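Local coordinates for protein succinyl-CoA:3-ketoacid coenzyme A transferase subunit B (Helicobacter pylori, PDB 3RRL) that forms one subunit of an enzyme that catalyses the transfer of coenzyme A from succinyl-CoA to a 3-oxo acid, giving a 3-oxoacyl-CoA and succinate, at residues B[24-29]-B[136-141]; B[60-63]-B[69-72]; B[83-88]-B[125-130]; B[103-108]-B[200-205]; B[171-176]-B[182-187]. One frame throughout, in Å; residues are numbered along the deposited sequence.

Contact 1 lies near the centre of the chain and is wholly apolar. Contact 3, also buried and mostly apolar, joins two helices and includes an aspartate held by a neighbouring subunit. Contact 2 is buried partly against another chain, on the opposite side of the chain's centre from contacts 4 and 5, and combines a backbone hydrogen bond with aliphatic packing. Contacts 4 and 5 are partly buried. Contact 5 is a bulged beta hairpin ruled by backbone bonds, whereas contact 4 relies on one glutamine side chain; they meet through the salt bridge E204 to K182. Contacts 1, 4 and 5 reach the same large sheet, and H141 of contact 1 packs on L171 and F174 of contact 5.

Contact 1 (B[24-29]-B[136-141]); sequences GLPTLV and IVIMEH
The side chain of I138 reaches V29, L25 and P26 because its CG1 branch sits between its own backbone N and carbonyl carbon (chi1 71°) and then runs on extended through chi2 to a projecting CD1. V29 meets it with CG2, the methyl that lies beside its backbone N because CG1 takes the place anti to that N (chi1 176°). The isoleucine therefore works like a finger, with the single methyl CD1 at its end serving all three partners. L25 approaches from its base: L25 CB lies 3.9 Å from I138 CD1 and 4.1 Å from I138 CG1. The proline presents backbone and ring together, P26 N lying 3.9 Å from I138 CD1 and P26 CD 4.4 Å from I138 CD1. V29 CG2 adds the third wall at 4.1 Å from I138 CD1.

No hydrogen bond links the two segments, so the choice of residues is one of shape. Isoleucine suits the place because its longer branch ends in one methyl that can reach all three partners, and compact proline and valine suit the turn that receives it. That turn is fastened internally: G24 O accepts both T27 N and T27 OG1, the hydroxyl at 2.6 Å from G24 O and in the carbonyl plane.

The side chain of P26 is about 10 Å from that of E43, the predicted active-site residue. Strands 95-98 and 134-138 are parallel neighbours in the central sheet of this alpha/beta CoA-transferase fold, and the helical turn packs on them, I97 touching both P26 and I138. Helix 2-10 packs I5 on I138 and I6 on L25 and L28.

Contact 2 (B[60-63]-B[69-72]); sequences ADLI and TITV
L62 meets I70, T71 and V72 atom by atom along its length. Its CB is only grazed, 4.2 Å from I70 O. One bond further, CG, placed anti to the backbone N of L62 (chi1 180°), lies against I70 O and the isoleucine chain, 3.9 Å from I70 CG1, and the two side chains run about at right angles. At the fork CD1 goes to V72 CG1 at 4.0 Å, while CD2 settles over the backbone, 3.3 Å from I70 O and 3.8 Å from T71 CA. A branched leucine suits this place because its forked tip spreads over I70, T71 and V72, with V72 CG1 touching both methyls.

The backbone of L62 is tied as well. I70 N donates to L62 O at 3.2 Å, nearly straight at the hydrogen but from above the carbonyl plane, and T69 CA–H also points at that oxygen. I70 CD1 rests on the backbone of I63, 3.7 Å from I63 C. The bond from I63 CA to CB points away, yet I63 CG2 touches T69 CA at 4.1 Å; T69 OG1 bonds to the backbone of a neighbouring subunit.

I63 and T69 form a single beta bridge closing the short loop 64-68. I63 O also accepts from N44 ND2, next to the predicted active-site glutamate E43.

Contact 3 (B[83-88]-B[125-130]); sequences DSFAMI and AMDLVH
Helices 83-88 and 125-130, which carry F85, I88, D127 and L128 to their meeting, run in roughly the same direction, 32° apart, with axes 9.8 Å from each other at closest. The nearest pair of CA atoms belongs to I88 and L128, 6.3 Å apart. I88 makes most of the contact: its CG2, anti to the backbone N, is set against the opposite backbone, 3.8 Å from D127 O, and its CD1 meets L128 CD2 at 4.0 Å. The beta-branched isoleucine serves well here, since both branches reach L128, and CG2 also lies on the backbone at D127.

One turn earlier F85 turns its ring to the aspartate. F85 CD1 is 3.7 Å from D127 CB, the approach being oblique, with ring and carboxylate planes 50° apart. The stem of D127 thus packs against the phenylalanine, while its carboxylate oxygens bond to a polar side chain and a backbone of a neighbouring subunit, which probably makes a buried acid tolerable here. Within its own helix H130 ND1 donates to M126 O, which lies in the ring plane.

Strand 39-42 touches the first helix, where Q41 packs on M87 and I88, and strand 95-98 packs against the second, A96 on L128. S84 OG bonds E43 O, and L128 also touches E43, the predicted active-site residue, so both helices border that site on the sheet.

Contact 4 (B[103-108]-B[200-205]); sequences VSQNGD and EAEFEV
Q105 and A201, with CA atoms 5.2 Å apart, bring together a type I beta turn from S104 to G107 and a loop leading into strand 204-205. Their CB atoms touch at 3.6 Å, a fit that the small alanine allows. Beyond it the glutamine, extended past CG, passes A201 and reaches E202. Q105 OE1 accepts from E202 N at 2.8 Å; the N–H points well at the oxygen, with 163° at the hydrogen, although the donor stands above the plane of the amide and not on a lone pair. The other end of the amide makes a weak bond, Q105 NE2 to E202 OE1 at 3.5 Å. The amide and carboxylate planes are turned only 20° from each other. Glutamine suits the place because its C=O can accept from a backbone N–H while its NH2 donates to a carboxylate.

The turn that presents Q105 is braced from inside. S104 OG accepts from N106 N, an ST turn, and from D108 N at 3.2 Å, while G107 N donates to S104 O. G107 adopts backbone angles in which a CB would collide with the preceding carbonyl, hence glycine.

The turn is the connection between strands 102-104 and 109-114 of the smaller sheet. In the other segment, A201 bonds through its backbone to V150 of strand 150-151, and E204 bonds to M181 of strand 180-186, so the segment 200-205 joins the smaller sheet to the edge of the larger one.

Contact 5 (B[171-176]-B[182-187]); sequences LAVFEF and KLVELQ
V173 O is gripped by two backbone donors, V184 N at 3.0 Å and E185 N at 3.2 Å. Both residues of the second strand face one residue of the first, which makes a classic beta bulge and shifts the register by one. V173 N closes the bulge by donating to E185 O at 2.9 Å. Regular antiparallel pairing runs on in one direction through E175 and K182, bonded both ways, and in the other through the non-hydrogen-bonded pair A172 and L186 to Q187 N, which donates to L171 O at 2.8 Å.

On the face holding A172, F174 and L183, L183 does the packing. Its chi1 of 168° together with chi2 of 60° carries CD1 over one face of the F174 ring, 4.1 Å from the centroid, as a CH-pi contact offset toward the rim. That same methyl is modelled unusually close to A172 CB, 3.3 Å, a contact to be read with caution; alanine's small side chain suits the place. The other face carries V173, E175, K182 and E185. V173 CB lies 3.6 Å from E185 CB, the two chains side by side. V184, the bulge residue, brings CG2 to V173 CG1 at 4.0 Å and crosses E175. E185 OE1 forms a salt bridge with R8, K182 NZ with E204, and Q187 NE2 bonds to T169 O.

The hairpin belongs to the large sheet. Strand 166-168 lies next to strand 172-177, and strand 204-205 pairs with strand 180-186. Helix 192-198 covers the F174 and L183 face, with V195 on F174 and L192 on L183.

Contact 1 (B[24-29]-B[136-141])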
# COMPACT_ATOMS: atom_id res chain seq x y z
N GLY B 24 17.46 14.98 16.91
CA GLY B 24 18.75 15.41 17.43
C GLY B 24 19.37 16.44 16.52
O GLY B 24 18.67 17.29 15.98
N LEU B 25 20.69 16.38 16.36
CA LEU B 25 21.41 17.39 15.59
C LEU B 25 20.73 17.79 14.28
O LEU B 25 20.48 18.97 14.05
CB LEU B 25 22.85 16.96 15.34
CG LEU B 25 23.88 17.59 16.28
CD1 LEU B 25 25.30 17.29 15.84
CD2 LEU B 25 23.64 19.10 16.33
N PRO B 26 20.42 16.80 13.42
CA PRO B 26 19.90 17.10 12.08
C PRO B 26 18.74 18.08 12.06
O PRO B 26 18.66 18.90 11.13
CB PRO B 26 19.44 15.73 11.57
CG PRO B 26 20.36 14.77 12.25
CD PRO B 26 20.55 15.35 13.64
N THR B 27 17.86 18.02 13.05
CA THR B 27 16.70 18.91 13.06
C THR B 27 17.15 20.36 13.06
O THR B 27 16.49 21.23 12.50
CB THR B 27 15.80 18.64 14.27
OG1 THR B 27 16.56 18.78 15.47
CG2 THR B 27 15.22 17.24 14.20
N LEU B 28 18.29 20.63 13.68
CA LEU B 28 18.80 21.99 13.76
C LEU B 28 19.15 22.58 12.40
O LEU B 28 19.18 23.81 12.24
CB LEU B 28 19.99 22.06 14.71
CG LEU B 28 19.56 21.89 16.16
CD1 LEU B 28 20.70 22.16 17.12
CD2 LEU B 28 18.36 22.79 16.46
N VAL B 29 19.39 21.72 11.41
CA VAL B 29 19.80 22.18 10.09
C VAL B 29 18.71 22.99 9.40
O VAL B 29 19.01 23.88 8.59
CB VAL B 29 20.26 21.00 9.17
CG1 VAL B 29 20.57 21.51 7.78
CG2 VAL B 29 21.48 20.31 9.75
N ILE B 136 23.64 11.55 4.69
CA ILE B 136 24.65 12.33 5.38
C ILE B 136 24.55 12.12 6.90
O ILE B 136 23.49 12.29 7.48
CB ILE B 136 24.49 13.83 5.10
CG1 ILE B 136 24.50 14.10 3.60
CG2 ILE B 136 25.59 14.63 5.80
CD1 ILE B 136 24.20 15.55 3.25
N VAL B 137 25.67 11.76 7.53
CA VAL B 137 25.73 11.69 8.98
C VAL B 137 26.47 12.91 9.51
O VAL B 137 27.54 13.26 9.01
CB VAL B 137 26.44 10.42 9.47
CG1 VAL B 137 26.68 10.49 10.98
CG2 VAL B 137 25.65 9.18 9.11
N ILE B 138 25.90 13.57 10.51
CA ILE B 138 26.55 14.70 11.15
C ILE B 138 26.68 14.41 12.65
O ILE B 138 25.72 14.04 13.31
CB ILE B 138 25.81 16.03 10.91
CG1 ILE B 138 24.49 16.09 11.68
CG2 ILE B 138 25.61 16.25 9.41
CD1 ILE B 138 23.80 17.44 11.61
N MSE B 139 27.90 14.57 13.15
CA MSE B 139 28.27 13.99 14.42
C MSE B 139 29.44 14.73 15.04
O MSE B 139 30.32 15.19 14.32
CB MSE B 139 28.69 12.56 14.13
CG MSE B 139 29.01 11.72 15.32
SE MSE B 139 29.45 9.97 14.61
CE MSE B 139 31.16 10.38 13.80
N GLU B 140 29.47 14.81 16.36
CA GLU B 140 30.67 15.28 17.04
C GLU B 140 31.76 14.24 16.85
O GLU B 140 31.50 13.03 16.94
CB GLU B 140 30.40 15.56 18.52
CG GLU B 140 29.70 16.89 18.76
CD GLU B 140 29.09 17.00 20.14
OE1 GLU B 140 29.85 17.09 21.13
OE2 GLU B 140 27.84 16.98 20.24
N HIS B 141 32.98 14.70 16.56
CA HIS B 141 34.06 13.82 16.12
C HIS B 141 34.55 12.87 17.22
O HIS B 141 34.92 11.72 16.93
CB HIS B 141 35.23 14.64 15.56
CG HIS B 141 36.14 13.85 14.67
ND1 HIS B 141 36.15 13.99 13.30
CD2 HIS B 141 37.08 12.91 14.95
CE1 HIS B 141 37.05 13.18 12.77
NE2 HIS B 141 37.63 12.52 13.76

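Contact 2 (B[60-63]-B[69-72])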
# COMPACT_ATOMS: atom_id res chain seq x y z
N ALA B 60 -2.71 19.06 18.59
CA ALA B 60 -2.12 17.81 19.05
C ALA B 60 -2.03 16.76 17.94
O ALA B 60 -1.15 15.90 17.97
CB ALA B 60 -2.92 17.25 20.22
N ASP B 61 -2.95 16.83 16.98
CA ASP B 61 -2.96 15.88 15.88
C ASP B 61 -1.84 16.15 14.87
O ASP B 61 -1.63 15.38 13.94
CB ASP B 61 -4.31 15.89 15.15
CG ASP B 61 -5.41 15.22 15.95
OD1 ASP B 61 -5.11 14.41 16.85
OD2 ASP B 61 -6.60 15.50 15.68
N LEU B 62 -1.13 17.26 15.04
CA LEU B 62 -0.08 17.60 14.09
C LEU B 62 1.29 17.74 14.76
O LEU B 62 1.58 18.74 15.42
CB LEU B 62 -0.46 18.88 13.36
CG LEU B 62 0.51 19.44 12.32
CD1 LEU B 62 0.85 18.38 11.29
CD2 LEU B 62 -0.11 20.68 11.67
N ILE B 63 2.16 16.75 14.54
CA ILE B 63 3.47 16.73 15.17
C ILE B 63 4.55 16.22 14.23
O ILE B 63 4.26 15.62 13.20
CB ILE B 63 3.48 15.85 16.43
CG1 ILE B 63 3.03 14.43 16.08
CG2 ILE B 63 2.60 16.46 17.52
CD1 ILE B 63 3.29 13.41 17.17
N THR B 69 4.79 19.79 18.42
CA THR B 69 3.70 20.39 17.67
C THR B 69 4.24 21.30 16.58
O THR B 69 5.13 22.14 16.84
CB THR B 69 2.75 21.19 18.58
OG1 THR B 69 3.50 22.19 19.29
CG2 THR B 69 2.07 20.26 19.56
N ILE B 70 3.71 21.16 15.37
CA ILE B 70 4.21 21.91 14.21
C ILE B 70 3.07 22.45 13.36
O ILE B 70 1.90 22.32 13.70
CB ILE B 70 5.09 21.03 13.31
CG1 ILE B 70 4.31 19.79 12.86
CG2 ILE B 70 6.36 20.62 14.04
CD1 ILE B 70 5.04 18.96 11.79
N THR B 71 3.43 23.06 12.23
CA THR B 71 2.45 23.40 11.20
C THR B 71 2.89 22.78 9.88
O THR B 71 3.90 22.07 9.82
CB THR B 71 2.31 24.92 11.02
OG1 THR B 71 3.55 25.45 10.51
CG2 THR B 71 1.96 25.59 12.35
N VAL B 72 2.12 23.04 8.83
CA VAL B 72 2.46 22.55 7.50
C VAL B 72 2.59 23.73 6.55
O VAL B 72 1.98 24.77 6.76
CB VAL B 72 1.38 21.58 6.96
CG1 VAL B 72 1.26 20.37 7.86
CG2 VAL B 72 0.03 22.27 6.85

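Contact 3 (B[83-88]-B[125-130])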
# COMPACT_ATOMS: atom_id res chain seq x y z
N ASP B 83 2.74 4.28 3.63
CA ASP B 83 2.96 5.18 2.50
C ASP B 83 4.22 6.00 2.72
O ASP B 83 5.01 6.21 1.79
CB ASP B 83 1.77 6.12 2.30
CG ASP B 83 0.50 5.41 1.86
OD1 ASP B 83 0.60 4.27 1.35
OD2 ASP B 83 -0.59 5.99 2.02
N SER B 84 4.38 6.49 3.94
CA SER B 84 5.56 7.26 4.31
C SER B 84 6.81 6.45 4.03
O SER B 84 7.77 6.92 3.40
CB SER B 84 5.52 7.59 5.80
OG SER B 84 6.64 8.37 6.16
N PHE B 85 6.80 5.21 4.50
CA PHE B 85 7.99 4.38 4.37
C PHE B 85 8.13 3.78 2.97
O PHE B 85 9.23 3.42 2.56
CB PHE B 85 8.07 3.36 5.51
CG PHE B 85 8.53 3.98 6.80
CD1 PHE B 85 9.86 4.33 6.98
CD2 PHE B 85 7.64 4.29 7.80
CE1 PHE B 85 10.29 4.94 8.14
CE2 PHE B 85 8.06 4.90 8.97
CZ PHE B 85 9.40 5.22 9.13
N ALA B 86 7.03 3.72 2.22
CA ALA B 86 7.11 3.35 0.81
C ALA B 86 7.86 4.46 0.08
O ALA B 86 8.69 4.21 -0.79
CB ALA B 86 5.72 3.16 0.22
N MSE B 87 7.56 5.70 0.44
CA MSE B 87 8.21 6.87 -0.14
C MSE B 87 9.70 6.84 0.20
O MSE B 87 10.56 7.11 -0.65
CB MSE B 87 7.55 8.12 0.45
CG MSE B 87 8.05 9.43 -0.06
SE MSE B 87 7.05 10.88 0.81
CE MSE B 87 5.28 10.16 0.63
N ILE B 88 10.00 6.52 1.45
CA ILE B 88 11.38 6.45 1.90
C ILE B 88 12.13 5.25 1.32
O ILE B 88 13.20 5.40 0.74
CB ILE B 88 11.45 6.41 3.43
CG1 ILE B 88 11.14 7.80 4.00
CG2 ILE B 88 12.82 5.95 3.90
CD1 ILE B 88 10.80 7.81 5.47
N ALA B 125 15.23 5.08 11.34
CA ALA B 125 16.62 5.26 10.92
C ALA B 125 17.12 4.16 9.98
O ALA B 125 17.83 4.44 9.00
CB ALA B 125 17.52 5.38 12.13
N MSE B 126 16.77 2.92 10.26
CA MSE B 126 17.19 1.83 9.39
C MSE B 126 16.61 1.93 7.98
O MSE B 126 17.29 1.61 7.01
CB MSE B 126 16.88 0.47 10.02
CG MSE B 126 17.73 0.19 11.23
SE MSE B 126 17.64 -1.67 11.71
CE MSE B 126 18.93 -1.68 13.17
N ASP B 127 15.37 2.38 7.88
CA ASP B 127 14.73 2.58 6.58
C ASP B 127 15.39 3.71 5.80
O ASP B 127 15.68 3.59 4.61
CB ASP B 127 13.24 2.86 6.74
CG ASP B 127 12.46 1.68 7.28
OD1 ASP B 127 12.09 0.80 6.46
OD2 ASP B 127 12.22 1.62 8.51
N LEU B 128 15.63 4.82 6.50
CA LEU B 128 16.19 6.01 5.87
C LEU B 128 17.60 5.82 5.28
O LEU B 128 17.86 6.29 4.17
CB LEU B 128 16.15 7.20 6.84
CG LEU B 128 14.77 7.87 6.96
CD1 LEU B 128 14.54 8.40 8.36
CD2 LEU B 128 14.58 8.97 5.92
N VAL B 129 18.49 5.13 5.99
CA VAL B 129 19.87 4.90 5.52
C VAL B 129 19.96 4.13 4.20
O VAL B 129 20.89 4.34 3.42
CB VAL B 129 20.78 4.17 6.56
CG1 VAL B 129 21.04 5.05 7.78
CG2 VAL B 129 20.21 2.81 6.97
N HIS B 130 19.02 3.22 3.96
CA HIS B 130 18.96 2.53 2.67
C HIS B 130 18.23 3.29 1.56
O HIS B 130 18.68 3.30 0.41
CB HIS B 130 18.37 1.13 2.83
CG HIS B 130 19.27 0.19 3.56
ND1 HIS B 130 19.16 -0.06 4.91
CD2 HIS B 130 20.32 -0.56 3.13
CE1 HIS B 130 20.09 -0.92 5.28
NE2 HIS B 130 20.81 -1.24 4.22

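Contact 4 (B[103-108]-B[200-205])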
# COMPACT_ATOMS: atom_id res chain seq x y z
N VAL B 103 30.79 6.00 13.27
CA VAL B 103 30.81 5.73 11.85
C VAL B 103 32.10 4.99 11.55
O VAL B 103 33.15 5.40 11.98
CB VAL B 103 30.74 6.97 11.00
CG1 VAL B 103 30.79 6.61 9.55
CG2 VAL B 103 29.50 7.76 11.33
N SER B 104 32.01 3.89 10.83
CA SER B 104 33.18 3.11 10.45
C SER B 104 33.74 3.54 9.10
O SER B 104 33.07 4.19 8.33
CB SER B 104 32.86 1.62 10.46
OG SER B 104 32.45 1.20 9.18
N GLN B 105 34.98 3.17 8.82
CA GLN B 105 35.66 3.55 7.59
C GLN B 105 34.99 2.98 6.35
O GLN B 105 35.14 3.48 5.26
CB GLN B 105 37.15 3.19 7.63
CG GLN B 105 37.46 1.78 7.27
CD GLN B 105 38.88 1.40 7.59
OE1 GLN B 105 39.52 2.01 8.44
NE2 GLN B 105 39.39 0.40 6.91
N ASN B 106 34.26 1.90 6.56
CA ASN B 106 33.54 1.23 5.50
C ASN B 106 32.20 1.88 5.21
O ASN B 106 31.49 1.45 4.33
CB ASN B 106 33.35 -0.25 5.84
CG ASN B 106 32.31 -0.91 4.98
OD1 ASN B 106 32.34 -0.82 3.76
ND2 ASN B 106 31.36 -1.59 5.62
N GLY B 107 31.86 2.92 5.95
CA GLY B 107 30.58 3.58 5.79
C GLY B 107 29.47 3.04 6.67
O GLY B 107 28.33 3.37 6.48
N ASP B 108 29.83 2.17 7.62
CA ASP B 108 28.89 1.64 8.59
C ASP B 108 28.44 2.70 9.57
O ASP B 108 29.20 3.60 9.90
CB ASP B 108 29.54 0.50 9.36
CG ASP B 108 29.98 -0.62 8.48
OD1 ASP B 108 29.65 -0.61 7.29
OD2 ASP B 108 30.68 -1.52 8.97
N GLU B 200 40.55 7.20 14.19
CA GLU B 200 41.03 5.83 14.16
C GLU B 200 40.90 5.21 12.77
O GLU B 200 41.78 4.50 12.31
CB GLU B 200 40.27 4.97 15.18
CG GLU B 200 40.36 5.48 16.60
CD GLU B 200 39.57 4.62 17.58
OE1 GLU B 200 39.50 4.99 18.77
OE2 GLU B 200 39.02 3.58 17.15
N ALA B 201 39.78 5.50 12.10
CA ALA B 201 39.53 4.96 10.77
C ALA B 201 40.68 5.31 9.83
O ALA B 201 41.30 6.37 9.97
CB ALA B 201 38.22 5.52 10.22
N GLU B 202 40.98 4.41 8.90
CA GLU B 202 41.96 4.68 7.86
C GLU B 202 41.29 5.41 6.71
O GLU B 202 40.21 5.01 6.26
CB GLU B 202 42.58 3.39 7.34
CG GLU B 202 43.31 2.58 8.39
CD GLU B 202 43.63 1.17 7.93
OE1 GLU B 202 42.87 0.62 7.10
OE2 GLU B 202 44.65 0.61 8.40
N PHE B 203 41.92 6.47 6.22
CA PHE B 203 41.33 7.25 5.14
C PHE B 203 42.38 7.79 4.18
O PHE B 203 43.56 7.89 4.53
CB PHE B 203 40.50 8.41 5.71
CG PHE B 203 41.29 9.38 6.56
CD1 PHE B 203 41.82 10.54 6.01
CD2 PHE B 203 41.50 9.13 7.90
CE1 PHE B 203 42.54 11.43 6.78
CE2 PHE B 203 42.22 10.02 8.68
CZ PHE B 203 42.75 11.18 8.11
N GLU B 204 41.94 8.14 2.97
CA GLU B 204 42.81 8.76 1.98
C GLU B 204 42.64 10.27 2.07
O GLU B 204 41.53 10.76 2.26
CB GLU B 204 42.42 8.31 0.57
CG GLU B 204 42.48 6.81 0.34
CD GLU B 204 41.77 6.39 -0.94
OE1 GLU B 204 41.16 7.27 -1.60
OE2 GLU B 204 41.82 5.19 -1.30
N VAL B 205 43.74 11.00 1.92
CA VAL B 205 43.67 12.45 2.00
C VAL B 205 43.46 13.03 0.60
O VAL B 205 44.35 13.03 -0.25
CB VAL B 205 44.95 13.03 2.61
CG1 VAL B 205 44.95 14.55 2.52
CG2 VAL B 205 45.10 12.56 4.05

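Contact 5 (B[171-176]-B[182-187])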
# COMPACT_ATOMS: atom_id res chain seq x y z
N LEU B 171 35.41 18.58 13.02
CA LEU B 171 36.79 18.59 12.52
C LEU B 171 36.83 18.60 11.00
O LEU B 171 37.48 19.46 10.40
CB LEU B 171 37.60 17.41 13.07
CG LEU B 171 37.74 17.33 14.59
CD1 LEU B 171 38.71 16.22 14.98
CD2 LEU B 171 38.19 18.66 15.15
N ALA B 172 36.17 17.63 10.39
CA ALA B 172 36.29 17.42 8.96
C ALA B 172 35.07 16.89 8.23
O ALA B 172 34.10 16.45 8.82
CB ALA B 172 37.45 16.52 8.70
N VAL B 173 35.15 16.94 6.91
CA VAL B 173 34.16 16.37 6.03
C VAL B 173 34.80 15.19 5.29
O VAL B 173 35.87 15.32 4.72
CB VAL B 173 33.65 17.38 5.02
CG1 VAL B 173 32.60 16.76 4.15
CG2 VAL B 173 33.11 18.59 5.72
N PHE B 174 34.13 14.06 5.32
CA PHE B 174 34.60 12.85 4.68
C PHE B 174 33.57 12.35 3.70
O PHE B 174 32.38 12.56 3.89
CB PHE B 174 34.81 11.74 5.70
CG PHE B 174 35.82 12.04 6.75
CD1 PHE B 174 37.13 11.63 6.61
CD2 PHE B 174 35.46 12.70 7.90
CE1 PHE B 174 38.05 11.89 7.57
CE2 PHE B 174 36.38 12.96 8.88
CZ PHE B 174 37.68 12.55 8.71
N GLU B 175 34.03 11.69 2.65
CA GLU B 175 33.14 11.04 1.69
C GLU B 175 33.46 9.55 1.60
O GLU B 175 34.56 9.12 1.95
CB GLU B 175 33.23 11.71 0.33
CG GLU B 175 32.56 13.07 0.30
CD GLU B 175 32.72 13.81 -1.02
OE1 GLU B 175 33.40 13.28 -1.93
OE2 GLU B 175 32.16 14.92 -1.14
N PHE B 176 32.49 8.77 1.15
CA PHE B 176 32.65 7.33 1.06
C PHE B 176 32.41 6.83 -0.35
O PHE B 176 31.38 7.12 -0.95
CB PHE B 176 31.69 6.64 2.04
CG PHE B 176 32.03 6.87 3.47
CD1 PHE B 176 31.49 7.95 4.16
CD2 PHE B 176 32.91 6.03 4.13
CE1 PHE B 176 31.81 8.18 5.49
CE2 PHE B 176 33.23 6.26 5.45
CZ PHE B 176 32.68 7.33 6.13
N LYS B 182 37.33 9.05 2.23
CA LYS B 182 38.20 10.16 1.83
C LYS B 182 37.95 11.41 2.66
O LYS B 182 36.80 11.79 2.87
CB LYS B 182 37.99 10.49 0.35
CG LYS B 182 38.24 9.34 -0.62
CD LYS B 182 37.62 9.65 -1.97
CE LYS B 182 37.85 8.53 -3.00
NZ LYS B 182 39.22 8.51 -3.59
N LEU B 183 39.02 12.07 3.08
CA LEU B 183 38.90 13.32 3.79
C LEU B 183 38.91 14.38 2.71
O LEU B 183 39.94 14.60 2.08
CB LEU B 183 40.15 13.53 4.66
CG LEU B 183 40.32 14.92 5.26
CD1 LEU B 183 39.13 15.25 6.16
CD2 LEU B 183 41.62 15.05 6.03
N VAL B 184 37.76 14.99 2.44
CA VAL B 184 37.70 16.00 1.40
C VAL B 184 37.67 17.44 1.89
O VAL B 184 37.75 18.37 1.08
CB VAL B 184 36.52 15.74 0.45
CG1 VAL B 184 36.66 14.36 -0.17
CG2 VAL B 184 35.19 15.86 1.19
N GLU B 185 37.54 17.65 3.19
CA GLU B 185 37.50 19.01 3.72
C GLU B 185 37.93 19.10 5.19
O GLU B 185 37.60 18.24 6.00
CB GLU B 185 36.08 19.58 3.54
CG GLU B 185 35.96 21.09 3.67
CD GLU B 185 34.52 21.57 3.48
OE1 GLU B 185 33.78 21.00 2.65
OE2 GLU B 185 34.12 22.54 4.18
N LEU B 186 38.65 20.17 5.52
CA LEU B 186 38.96 20.50 6.91
C LEU B 186 38.04 21.63 7.34
O LEU B 186 37.83 22.58 6.58
CB LEU B 186 40.42 20.94 7.06
CG LEU B 186 41.55 19.92 6.86
CD1 LEU B 186 42.92 20.61 6.83
CD2 LEU B 186 41.51 18.84 7.94
N GLN B 187 37.49 21.54 8.55
CA GLN B 187 36.68 22.63 9.09
C GLN B 187 37.58 23.80 9.46
O GLN B 187 38.79 23.63 9.64
CB GLN B 187 35.87 22.16 10.30
CG GLN B 187 34.72 21.20 9.97
CD GLN B 187 33.42 21.91 9.68
OE1 GLN B 187 33.41 23.00 9.10
NE2 GLN B 187 32.30 21.30 10.08